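Local coordinates for putative uncharacterized protein (Ustilago maydis, PDB 4GNX) that binds single-stranded DNA as a subunit of the replication protein A complex, probably through several OB-fold domains, and carries a zinc site, at residues I3-E7 / W16-A20; K78-A84 / E94-E100; G50-A54 / F88-Q92. One frame throughout, in Å; residues are numbered along the deposited sequence.

Contact 1 (I3-E7 / W16-A20); sequences IYPIE and WTIKA
Tyr4 turns one face of its phenol ring to Trp16, whose CB stands 4.0 Å from the centroid of the Tyr4 ring and 24° off its normal, a CH-pi contact offset toward the rim at CD2. The two side chains cross at about a right angle. The Trp16 indole takes no part in this CH-pi contact: with CG between the backbone N and the carbonyl carbon (chi1 62°), it swings away from Tyr4 and leaves the methylene to do the touching. The backbones meet in one nearly straight bond, from Tyr4 N to Thr17 O at 2.7 Å. The same carbonyl has Ile3 CA at 3.2 Å, in a CA-H...O contact. Further along, Ile18 meets the loop with two branches: CG2 packs on Tyr4 O at 3.5 Å, while CD1 meets Ile6 CG1 at 4.1 Å. Ile6 reaches on with an extended outer chain (chi2 164°) to set CD1 at 3.9 Å from Ala20 CB. The N-terminal residues thus cross the start of strand 17-30, the first strand of the OB-fold barrel. Ser77 holds Thr17 OG1 from strand 73-77, which pairs with this strand through Ile76 and Tyr74, and Ile97 of strand 95-99 packs on Trp16 and Ile18.

Contact 2 (K78-A84 / E94-E100); sequences KARVNIA and EYEITFE
The Tyr95 ring has the carboxyl carbon of its own neighbour Glu94 over one face, Asn82 O and Ile83 CD1 at its edge, and Val81 CG1 coming in obliquely, 3.5 Å from Tyr95 CB. At the other end Ala79 CB lies at the edge of the Phe99 ring, 4.3 Å from Phe99 CD1, and also touches Ile97 CG2. The Arg80 guanidinium meets Glu100 at an edge: NE donates to Glu100 OE1 at 3.0 Å in a salt bridge, with a weak second bond from NH2 to the same oxygen. The planes are 61° apart, and NE approaches from above the carboxylate plane, so this is no flat two-oxygen pairing. The bend of the arginine at chi2 (-142°) brings NE back over Glu100. These side chains decorate an antiparallel beta hairpin, strands 80-83 and 95-99, at one margin of the OB-fold sheet. Its register follows from two hydrogen-bonded pairs, Arg80 with Thr98 and Asn82 with Glu96; the straightest bond is Asn82 N to Glu96 O, 177° at the hydrogen. Between them Val81 faces Ile97 in a non-hydrogen-bonded pair, both side chains on the face of the sheet opposite to that of Arg80, Asn82, Glu96 and Thr98. Where the hairpin runs into its connecting loop, Ala84 N donates to Glu94 O at 3.0 Å. The Glu96 carboxylate packs against Ala84, with CD 3.3 Å from Ala84 CA, and its OE1 is held by Lys85 N. Arg80 NH1 also makes a weak, long ion pair with a DNA phosphate.

Contact 3 (G50-A54 / F88-Q92); sequences GEIKA and FSNLQ. With nucleotides of chain G.
Lys53 NZ donates to Phe88 O at 2.7 Å, the one hydrogen bond between 50-54 and 88-92. The nitrogen is tilted 29° from the carbonyl plane. A fully extended side chain, all four torsions near 180°, carries the ammonium from the strand across to the loop; on the way its CD passes 4.1 Å from Ser89 OG. Because the acceptor is the backbone oxygen of the residue that lies against the DNA bases, the lysine probably helps to fix the backbone from which the Phe88 ring projects. The Phe88 ring has one face on the thymine of DT3 of chain G: CD2 lies 3.3 Å from N3 of that base, and the base carbon C4 sits toward the rim of the ring. The methyl C7 of DT5 of chain G approaches the ring obliquely. An aromatic residue packed against a base is a familiar feature of single-stranded DNA binding by OB folds. The loop has its own brace, an ST turn in which Ser89 OG accepts from Leu91 N at 3.3 Å. Beyond it, Leu91 presses on the strand with both methyls: CD1 sits 3.5 Å from Lys53 N, and CD2 touches the Glu51 carboxylate, the two side chains crossing at about a right angle. Residues 88-92 belong to the loop joining strands 80-83 and 95-99; strand 51-57 has strand 39-46 for one neighbour, through Leu45 and Val43, and strand 95-99 for the other, through Ile97.

In the fold
All three contacts involve one OB-fold sheet. Contact 2 pairs two of its strands, with polar side chains on one face; contact 1 sets an N-terminal loop across strand 17-30 mainly by apolar packing, and contact 3 sets a DNA-binding loop on strand 51-57. Contacts 2 and 3 share that loop's hairpin, and strands 95-99 and 51-57 are neighbours, with a probable hydrogen bond from Ile97 N to Lys53 O. Buried isoleucines tie contact 1 to both: Ile18 CD1 reaches Ile97 CD1 at 4.0 Å, and Ile6 CG2 reaches Ile52 CG2 at 3.7 Å. Each contact is only partly buried. Contacts 2 and 3 reach the DNA, whereas contact 1 stays about 13 Å from it at nearest atoms.

Contact 1 (I3-E7 / W16-A20)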
loop_
_atom_site.group_PDB
_atom_site.type_symbol
_atom_site.label_atom_id
_atom_site.label_comp_id
_atom_site.label_asym_id
_atom_site.label_seq_id
_atom_site.Cartn_x
_atom_site.Cartn_y
_atom_site.Cartn_z
ATOM N N ILE C 3 1.711 17.784 -38.362
ATOM C CA ILE C 3 1.393 16.694 -37.388
ATOM C C ILE C 3 2.500 16.537 -36.361
ATOM O O ILE C 3 3.680 16.684 -36.683
ATOM C CB ILE C 3 1.175 15.322 -38.073
ATOM C CG1 ILE C 3 -0.099 15.329 -38.910
ATOM C CG2 ILE C 3 1.100 14.197 -37.044
ATOM C CD1 ILE C 3 -0.371 14.010 -39.596
ATOM N N TYR C 4 2.097 16.216 -35.132
ATOM C CA TYR C 4 3.011 15.975 -34.017
ATOM C C TYR C 4 2.948 14.523 -33.547
ATOM O O TYR C 4 1.864 13.930 -33.544
ATOM C CB TYR C 4 2.629 16.876 -32.831
ATOM C CG TYR C 4 3.215 18.268 -32.851
ATOM C CD1 TYR C 4 4.049 18.710 -31.807
ATOM C CD2 TYR C 4 2.943 19.150 -33.910
ATOM C CE1 TYR C 4 4.594 19.989 -31.817
ATOM C CE2 TYR C 4 3.484 20.426 -33.934
ATOM C CZ TYR C 4 4.309 20.848 -32.889
ATOM O OH TYR C 4 4.841 22.127 -32.918
ATOM N N PRO C 5 4.103 13.951 -33.129
ATOM C CA PRO C 5 4.085 12.752 -32.293
ATOM C C PRO C 5 3.457 13.120 -30.970
ATOM O O PRO C 5 3.546 14.286 -30.567
ATOM C CB PRO C 5 5.565 12.467 -32.061
ATOM C CG PRO C 5 6.232 13.791 -32.198
ATOM C CD PRO C 5 5.478 14.448 -33.321
ATOM N N ILE C 6 2.826 12.149 -30.306
ATOM C CA ILE C 6 2.201 12.364 -28.984
ATOM C C ILE C 6 3.203 12.861 -27.938
ATOM O O ILE C 6 2.922 13.814 -27.207
ATOM C CB ILE C 6 1.486 11.100 -28.492
ATOM C CG1 ILE C 6 0.137 11.001 -29.195
ATOM C CG2 ILE C 6 1.280 11.143 -26.979
ATOM C CD1 ILE C 6 -0.513 9.641 -29.115
ATOM N N GLU C 7 4.373 12.224 -27.890
ATOM C CA GLU C 7 5.443 12.615 -26.983
ATOM C C GLU C 7 5.925 14.050 -27.176
ATOM O O GLU C 7 6.619 14.610 -26.330
ATOM C CB GLU C 7 6.592 11.645 -27.127
ATOM C CG GLU C 7 6.431 10.500 -26.175
ATOM C CD GLU C 7 6.623 10.959 -24.743
ATOM O OE1 GLU C 7 7.744 11.456 -24.443
ATOM O OE2 GLU C 7 5.660 10.831 -23.929
ATOM N N TRP C 16 -1.222 22.204 -33.271
ATOM C CA TRP C 16 -0.845 20.789 -33.451
ATOM C C TRP C 16 -1.972 19.889 -33.867
ATOM O O TRP C 16 -3.147 20.168 -33.588
ATOM C CB TRP C 16 -0.157 20.223 -32.205
ATOM C CG TRP C 16 -1.036 20.221 -30.976
ATOM C CD1 TRP C 16 -1.072 21.171 -29.951
ATOM C CD2 TRP C 16 -2.056 19.228 -30.607
ATOM N NE1 TRP C 16 -2.008 20.836 -28.998
ATOM C CE2 TRP C 16 -2.635 19.687 -29.332
ATOM C CE3 TRP C 16 -2.520 18.052 -31.172
ATOM C CZ2 TRP C 16 -3.638 18.982 -28.689
ATOM C CZ3 TRP C 16 -3.525 17.348 -30.509
ATOM C CH2 TRP C 16 -4.072 17.803 -29.300
ATOM N N THR C 17 -1.598 18.798 -34.536
ATOM C CA THR C 17 -2.492 17.688 -34.876
ATOM C C THR C 17 -1.811 16.344 -34.595
ATOM O O THR C 17 -0.637 16.160 -34.915
ATOM C CB THR C 17 -2.884 17.732 -36.365
ATOM O OG1 THR C 17 -3.792 18.816 -36.592
ATOM C CG2 THR C 17 -3.550 16.439 -36.794
ATOM N N ILE C 18 -2.540 15.403 -34.007
ATOM C CA ILE C 18 -1.971 14.073 -33.806
ATOM C C ILE C 18 -2.716 13.009 -34.595
ATOM O O ILE C 18 -3.916 13.139 -34.840
ATOM C CB ILE C 18 -1.882 13.670 -32.310
ATOM C CG1 ILE C 18 -3.264 13.647 -31.651
ATOM C CG2 ILE C 18 -0.897 14.566 -31.558
ATOM C CD1 ILE C 18 -3.214 13.186 -30.207
ATOM N N LYS C 19 -1.992 11.970 -34.994
ATOM C CA LYS C 19 -2.590 10.793 -35.607
ATOM C C LYS C 19 -2.437 9.628 -34.630
ATOM O O LYS C 19 -1.327 9.149 -34.394
ATOM C CB LYS C 19 -1.877 10.483 -36.918
ATOM C CG LYS C 19 -2.805 10.183 -38.092
ATOM C CD LYS C 19 -2.814 8.706 -38.466
ATOM C CE LYS C 19 -1.761 8.344 -39.512
ATOM N NZ LYS C 19 -2.319 7.993 -40.856
ATOM N N ALA C 20 -3.545 9.184 -34.039
ATOM C CA ALA C 20 -3.483 8.180 -32.969
ATOM C C ALA C 20 -4.632 7.168 -33.010
ATOM O O ALA C 20 -5.735 7.502 -33.479
ATOM C CB ALA C 20 -3.460 8.879 -31.626
#

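Contact 2 (K78-A84 / E94-E100)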
loop_
_atom_site.group_PDB
_atom_site.type_symbol
_atom_site.label_atom_id
_atom_site.label_comp_id
_atom_site.label_asym_id
_atom_site.label_seq_id
_atom_site.Cartn_x
_atom_site.Cartn_y
_atom_site.Cartn_z
ATOM N N LYS C 78 -6.451 20.660 -32.072
ATOM C CA LYS C 78 -6.947 21.881 -31.424
ATOM C C LYS C 78 -7.711 21.594 -30.134
ATOM O O LYS C 78 -8.902 21.909 -30.003
ATOM C CB LYS C 78 -7.761 22.740 -32.404
ATOM C CG LYS C 78 -7.296 24.181 -32.450
ATOM C CD LYS C 78 -7.258 24.698 -33.884
ATOM C CE LYS C 78 -6.697 26.122 -33.980
ATOM N NZ LYS C 78 -5.306 26.220 -33.446
ATOM N N ALA C 79 -6.973 20.994 -29.199
ATOM C CA ALA C 79 -7.415 20.621 -27.856
ATOM C C ALA C 79 -6.357 21.059 -26.823
ATOM O O ALA C 79 -5.201 21.280 -27.174
ATOM C CB ALA C 79 -7.612 19.122 -27.795
ATOM N N ARG C 80 -6.748 21.183 -25.556
ATOM C CA ARG C 80 -5.820 21.640 -24.515
ATOM C C ARG C 80 -4.938 20.505 -24.017
ATOM O O ARG C 80 -5.383 19.371 -23.871
ATOM C CB ARG C 80 -6.554 22.309 -23.333
ATOM C CG ARG C 80 -7.669 23.260 -23.758
ATOM C CD ARG C 80 -7.848 24.543 -22.929
ATOM N NE ARG C 80 -8.965 25.325 -23.492
ATOM C CZ ARG C 80 -9.443 26.474 -23.017
ATOM N NH1 ARG C 80 -8.919 27.042 -21.932
ATOM N NH2 ARG C 80 -10.469 27.060 -23.636
ATOM N N VAL C 81 -3.670 20.825 -23.789
ATOM C CA VAL C 81 -2.761 19.921 -23.108
ATOM C C VAL C 81 -2.706 20.352 -21.658
ATOM O O VAL C 81 -2.351 21.498 -21.349
ATOM C CB VAL C 81 -1.335 19.990 -23.652
ATOM C CG1 VAL C 81 -0.473 18.983 -22.920
ATOM C CG2 VAL C 81 -1.310 19.749 -25.147
ATOM N N ASN C 82 -3.047 19.408 -20.791
ATOM C CA ASN C 82 -3.166 19.635 -19.370
ATOM C C ASN C 82 -2.235 18.773 -18.582
ATOM O O ASN C 82 -1.737 17.785 -19.099
ATOM C CB ASN C 82 -4.570 19.279 -18.936
ATOM C CG ASN C 82 -5.498 20.443 -19.045
ATOM O OD1 ASN C 82 -5.104 21.595 -18.811
ATOM N ND2 ASN C 82 -6.746 20.165 -19.397
ATOM N N ILE C 83 -2.017 19.152 -17.327
ATOM C CA ILE C 83 -1.310 18.324 -16.368
ATOM C C ILE C 83 -2.105 17.056 -16.110
ATOM O O ILE C 83 -3.294 17.125 -15.849
ATOM C CB ILE C 83 -1.171 19.055 -15.031
ATOM C CG1 ILE C 83 -0.671 20.495 -15.243
ATOM C CG2 ILE C 83 -0.298 18.264 -14.063
ATOM C CD1 ILE C 83 0.694 20.618 -15.887
ATOM N N ALA C 84 -1.458 15.899 -16.198
ATOM C CA ALA C 84 -2.151 14.632 -16.017
ATOM C C ALA C 84 -2.642 14.504 -14.586
ATOM O O ALA C 84 -1.936 14.899 -13.658
ATOM C CB ALA C 84 -1.235 13.484 -16.368
ATOM N N GLU C 94 3.229 12.748 -18.101
ATOM C CA GLU C 94 3.152 14.045 -17.438
ATOM C C GLU C 94 1.941 14.884 -17.894
ATOM O O GLU C 94 1.340 15.614 -17.100
ATOM C CB GLU C 94 4.442 14.780 -17.777
ATOM C CG GLU C 94 4.693 16.083 -17.046
ATOM C CD GLU C 94 5.765 16.919 -17.726
ATOM O OE1 GLU C 94 6.354 17.789 -17.043
ATOM O OE2 GLU C 94 6.015 16.706 -18.942
ATOM N N TYR C 95 1.584 14.796 -19.172
ATOM C CA TYR C 95 0.425 15.540 -19.666
ATOM C C TYR C 95 -0.791 14.665 -20.017
ATOM O O TYR C 95 -0.682 13.436 -20.112
ATOM C CB TYR C 95 0.825 16.407 -20.865
ATOM C CG TYR C 95 1.963 17.373 -20.576
ATOM C CD1 TYR C 95 1.886 18.261 -19.511
ATOM C CD2 TYR C 95 3.107 17.402 -21.381
ATOM C CE1 TYR C 95 2.911 19.134 -19.237
ATOM C CE2 TYR C 95 4.141 18.280 -21.123
ATOM C CZ TYR C 95 4.038 19.143 -20.049
ATOM O OH TYR C 95 5.064 20.023 -19.781
ATOM N N GLU C 96 -1.951 15.313 -20.147
ATOM C CA GLU C 96 -3.114 14.743 -20.837
ATOM C C GLU C 96 -3.863 15.787 -21.679
ATOM O O GLU C 96 -3.547 16.984 -21.623
ATOM C CB GLU C 96 -4.047 13.942 -19.906
ATOM C CG GLU C 96 -4.454 14.594 -18.598
ATOM C CD GLU C 96 -4.889 13.578 -17.527
ATOM O OE1 GLU C 96 -5.747 13.948 -16.689
ATOM O OE2 GLU C 96 -4.370 12.423 -17.486
ATOM N N ILE C 97 -4.824 15.325 -22.482
ATOM C CA ILE C 97 -5.575 16.202 -23.372
ATOM C C ILE C 97 -7.014 16.389 -22.923
ATOM O O ILE C 97 -7.675 15.432 -22.531
ATOM C CB ILE C 97 -5.611 15.627 -24.777
ATOM C CG1 ILE C 97 -4.217 15.663 -25.405
ATOM C CG2 ILE C 97 -6.644 16.357 -25.627
ATOM C CD1 ILE C 97 -4.093 14.758 -26.615
ATOM N N THR C 98 -7.504 17.620 -22.988
ATOM C CA THR C 98 -8.924 17.876 -22.747
ATOM C C THR C 98 -9.560 18.444 -24.010
ATOM O O THR C 98 -9.075 19.416 -24.582
ATOM C CB THR C 98 -9.182 18.847 -21.576
ATOM O OG1 THR C 98 -8.218 18.639 -20.545
ATOM C CG2 THR C 98 -10.557 18.624 -20.989
ATOM N N PHE C 99 -10.646 17.818 -24.443
ATOM C CA PHE C 99 -11.371 18.282 -25.598
ATOM C C PHE C 99 -12.146 19.545 -25.257
ATOM O O PHE C 99 -12.967 19.568 -24.335
ATOM C CB PHE C 99 -12.330 17.212 -26.099
ATOM C CG PHE C 99 -11.666 15.933 -26.494
ATOM C CD1 PHE C 99 -10.414 15.932 -27.113
ATOM C CD2 PHE C 99 -12.318 14.716 -26.292
ATOM C CE1 PHE C 99 -9.807 14.740 -27.495
ATOM C CE2 PHE C 99 -11.718 13.523 -26.670
ATOM C CZ PHE C 99 -10.463 13.536 -27.278
ATOM N N GLU C 100 -11.849 20.594 -26.013
ATOM C CA GLU C 100 -12.616 21.831 -25.985
ATOM C C GLU C 100 -13.590 21.850 -27.177
ATOM O O GLU C 100 -13.575 20.945 -28.017
ATOM C CB GLU C 100 -11.672 23.047 -25.986
ATOM C CG GLU C 100 -10.547 22.971 -27.018
ATOM C CD GLU C 100 -9.528 24.103 -26.908
ATOM O OE1 GLU C 100 -9.853 25.173 -26.334
ATOM O OE2 GLU C 100 -8.392 23.922 -27.410
#

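Contact 3 (G50-A54 / F88-Q92)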
loop_
_atom_site.group_PDB
_atom_site.type_symbol
_atom_site.label_atom_id
_atom_site.label_comp_id
_atom_site.label_asym_id
_atom_site.label_seq_id
_atom_site.Cartn_x
_atom_site.Cartn_y
_atom_site.Cartn_z
ATOM N N GLY C 50 4.272 7.197 -28.256
ATOM C CA GLY C 50 3.758 6.856 -26.944
ATOM C C GLY C 50 2.268 6.994 -26.768
ATOM O O GLY C 50 1.510 7.004 -27.742
ATOM N N GLU C 51 1.855 7.097 -25.511
ATOM C CA GLU C 51 0.450 7.095 -25.153
ATOM C C GLU C 51 0.017 8.400 -24.488
ATOM O O GLU C 51 0.829 9.088 -23.860
ATOM C CB GLU C 51 0.140 5.906 -24.247
ATOM C CG GLU C 51 0.267 4.557 -24.942
ATOM C CD GLU C 51 0.141 3.362 -23.996
ATOM O OE1 GLU C 51 1.168 2.976 -23.380
ATOM O OE2 GLU C 51 -0.979 2.795 -23.884
ATOM N N ILE C 52 -1.258 8.752 -24.635
ATOM C CA ILE C 52 -1.800 9.875 -23.892
ATOM C C ILE C 52 -3.285 9.680 -23.643
ATOM O O ILE C 52 -3.986 9.072 -24.462
ATOM C CB ILE C 52 -1.527 11.240 -24.584
ATOM C CG1 ILE C 52 -1.935 12.400 -23.671
ATOM C CG2 ILE C 52 -2.250 11.337 -25.922
ATOM C CD1 ILE C 52 -1.060 13.629 -23.757
ATOM N N LYS C 53 -3.734 10.205 -22.501
ATOM C CA LYS C 53 -5.142 10.260 -22.157
ATOM C C LYS C 53 -5.807 11.540 -22.653
ATOM O O LYS C 53 -5.269 12.648 -22.503
ATOM C CB LYS C 53 -5.302 10.192 -20.653
ATOM C CG LYS C 53 -6.735 10.018 -20.220
ATOM C CD LYS C 53 -6.860 9.982 -18.709
ATOM C CE LYS C 53 -8.328 9.937 -18.320
ATOM N NZ LYS C 53 -8.527 9.534 -16.908
ATOM N N ALA C 54 -6.998 11.385 -23.219
ATOM C CA ALA C 54 -7.824 12.524 -23.545
ATOM C C ALA C 54 -9.209 12.401 -22.897
ATOM O O ALA C 54 -9.767 11.303 -22.804
ATOM C CB ALA C 54 -7.936 12.637 -25.037
ATOM N N PHE C 88 -6.324 9.060 -11.703
ATOM C CA PHE C 88 -7.409 8.614 -12.561
ATOM C C PHE C 88 -6.865 7.991 -13.850
ATOM O O PHE C 88 -7.507 8.047 -14.885
ATOM C CB PHE C 88 -8.293 9.809 -12.946
ATOM C CG PHE C 88 -8.983 10.471 -11.792
ATOM C CD1 PHE C 88 -8.413 11.576 -11.164
ATOM C CD2 PHE C 88 -10.218 10.012 -11.343
ATOM C CE1 PHE C 88 -9.052 12.193 -10.094
ATOM C CE2 PHE C 88 -10.868 10.633 -10.275
ATOM C CZ PHE C 88 -10.281 11.724 -9.651
ATOM N N SER C 89 -5.671 7.418 -13.809
ATOM C CA SER C 89 -5.050 6.953 -15.043
ATOM C C SER C 89 -3.963 5.927 -14.792
ATOM O O SER C 89 -3.284 5.947 -13.762
ATOM C CB SER C 89 -4.491 8.126 -15.841
ATOM O OG SER C 89 -3.893 7.693 -17.055
ATOM N N ASN C 90 -3.807 5.028 -15.750
ATOM C CA ASN C 90 -2.777 4.009 -15.686
ATOM C C ASN C 90 -1.468 4.451 -16.358
ATOM O O ASN C 90 -0.393 3.941 -16.026
ATOM C CB ASN C 90 -3.312 2.731 -16.315
ATOM C CG ASN C 90 -3.929 2.972 -17.683
ATOM O OD1 ASN C 90 -4.326 4.099 -18.023
ATOM N ND2 ASN C 90 -4.017 1.915 -18.476
ATOM N N LEU C 91 -1.575 5.414 -17.265
ATOM C CA LEU C 91 -0.433 5.946 -18.007
ATOM C C LEU C 91 0.576 6.741 -17.159
ATOM O O LEU C 91 0.217 7.314 -16.133
ATOM C CB LEU C 91 -0.944 6.824 -19.151
ATOM C CG LEU C 91 -1.978 6.221 -20.121
ATOM C CD1 LEU C 91 -2.370 7.184 -21.250
ATOM C CD2 LEU C 91 -1.496 4.890 -20.689
ATOM N N GLN C 92 1.834 6.780 -17.591
ATOM C CA GLN C 92 2.876 7.558 -16.873
ATOM C C GLN C 92 3.009 9.010 -17.342
ATOM O O GLN C 92 3.711 9.792 -16.724
ATOM C CB GLN C 92 4.259 6.895 -16.994
ATOM C CG GLN C 92 4.364 5.495 -16.433
ATOM C CD GLN C 92 4.397 5.476 -14.924
ATOM O OE1 GLN C 92 3.481 5.977 -14.266
ATOM N NE2 GLN C 92 5.450 4.881 -14.363
ATOM P P DT G 3 -14.592 16.953 -9.828
ATOM O OP1 DT G 3 -15.580 17.181 -8.742
ATOM O OP2 DT G 3 -13.142 16.992 -9.528
ATOM O "O5'" DT G 3 -14.928 15.544 -10.486
ATOM C "C5'" DT G 3 -16.278 15.050 -10.456
ATOM C "C4'" DT G 3 -16.287 13.561 -10.697
ATOM O "O4'" DT G 3 -15.490 13.273 -11.867
ATOM C "C3'" DT G 3 -15.695 12.723 -9.562
ATOM O "O3'" DT G 3 -16.551 11.598 -9.335
ATOM C "C2'" DT G 3 -14.339 12.300 -10.099
ATOM C "C1'" DT G 3 -14.621 12.196 -11.581
ATOM N N1 DT G 3 -13.444 12.316 -12.462
ATOM C C2 DT G 3 -12.971 11.168 -13.059
ATOM O O2 DT G 3 -13.464 10.066 -12.873
ATOM N N3 DT G 3 -11.881 11.356 -13.874
ATOM C C4 DT G 3 -11.242 12.550 -14.153
ATOM O O4 DT G 3 -10.279 12.563 -14.916
ATOM C C5 DT G 3 -11.800 13.718 -13.499
ATOM C C7 DT G 3 -11.177 15.057 -13.739
ATOM C C6 DT G 3 -12.859 13.542 -12.699
ATOM P P DT G 5 -11.242 4.972 -6.560
ATOM O OP1 DT G 5 -11.154 4.571 -5.132
ATOM O OP2 DT G 5 -10.001 5.398 -7.266
ATOM O "O5'" DT G 5 -11.833 3.692 -7.316
ATOM C "C5'" DT G 5 -11.049 2.481 -7.448
ATOM C "C4'" DT G 5 -11.708 1.475 -8.369
ATOM O "O4'" DT G 5 -12.114 2.106 -9.608
ATOM C "C3'" DT G 5 -10.813 0.304 -8.786
ATOM O "O3'" DT G 5 -11.595 -0.871 -9.038
ATOM C "C2'" DT G 5 -10.223 0.781 -10.101
ATOM C "C1'" DT G 5 -11.389 1.549 -10.704
ATOM N N1 DT G 5 -11.011 2.653 -11.612
ATOM C C2 DT G 5 -11.082 2.423 -12.968
ATOM O O2 DT G 5 -11.425 1.354 -13.447
ATOM N N3 DT G 5 -10.724 3.496 -13.750
ATOM C C4 DT G 5 -10.319 4.748 -13.321
ATOM O O4 DT G 5 -10.035 5.615 -14.143
ATOM C C5 DT G 5 -10.269 4.918 -11.885
ATOM C C7 DT G 5 -9.837 6.237 -11.326
ATOM C C6 DT G 5 -10.610 3.876 -11.114
#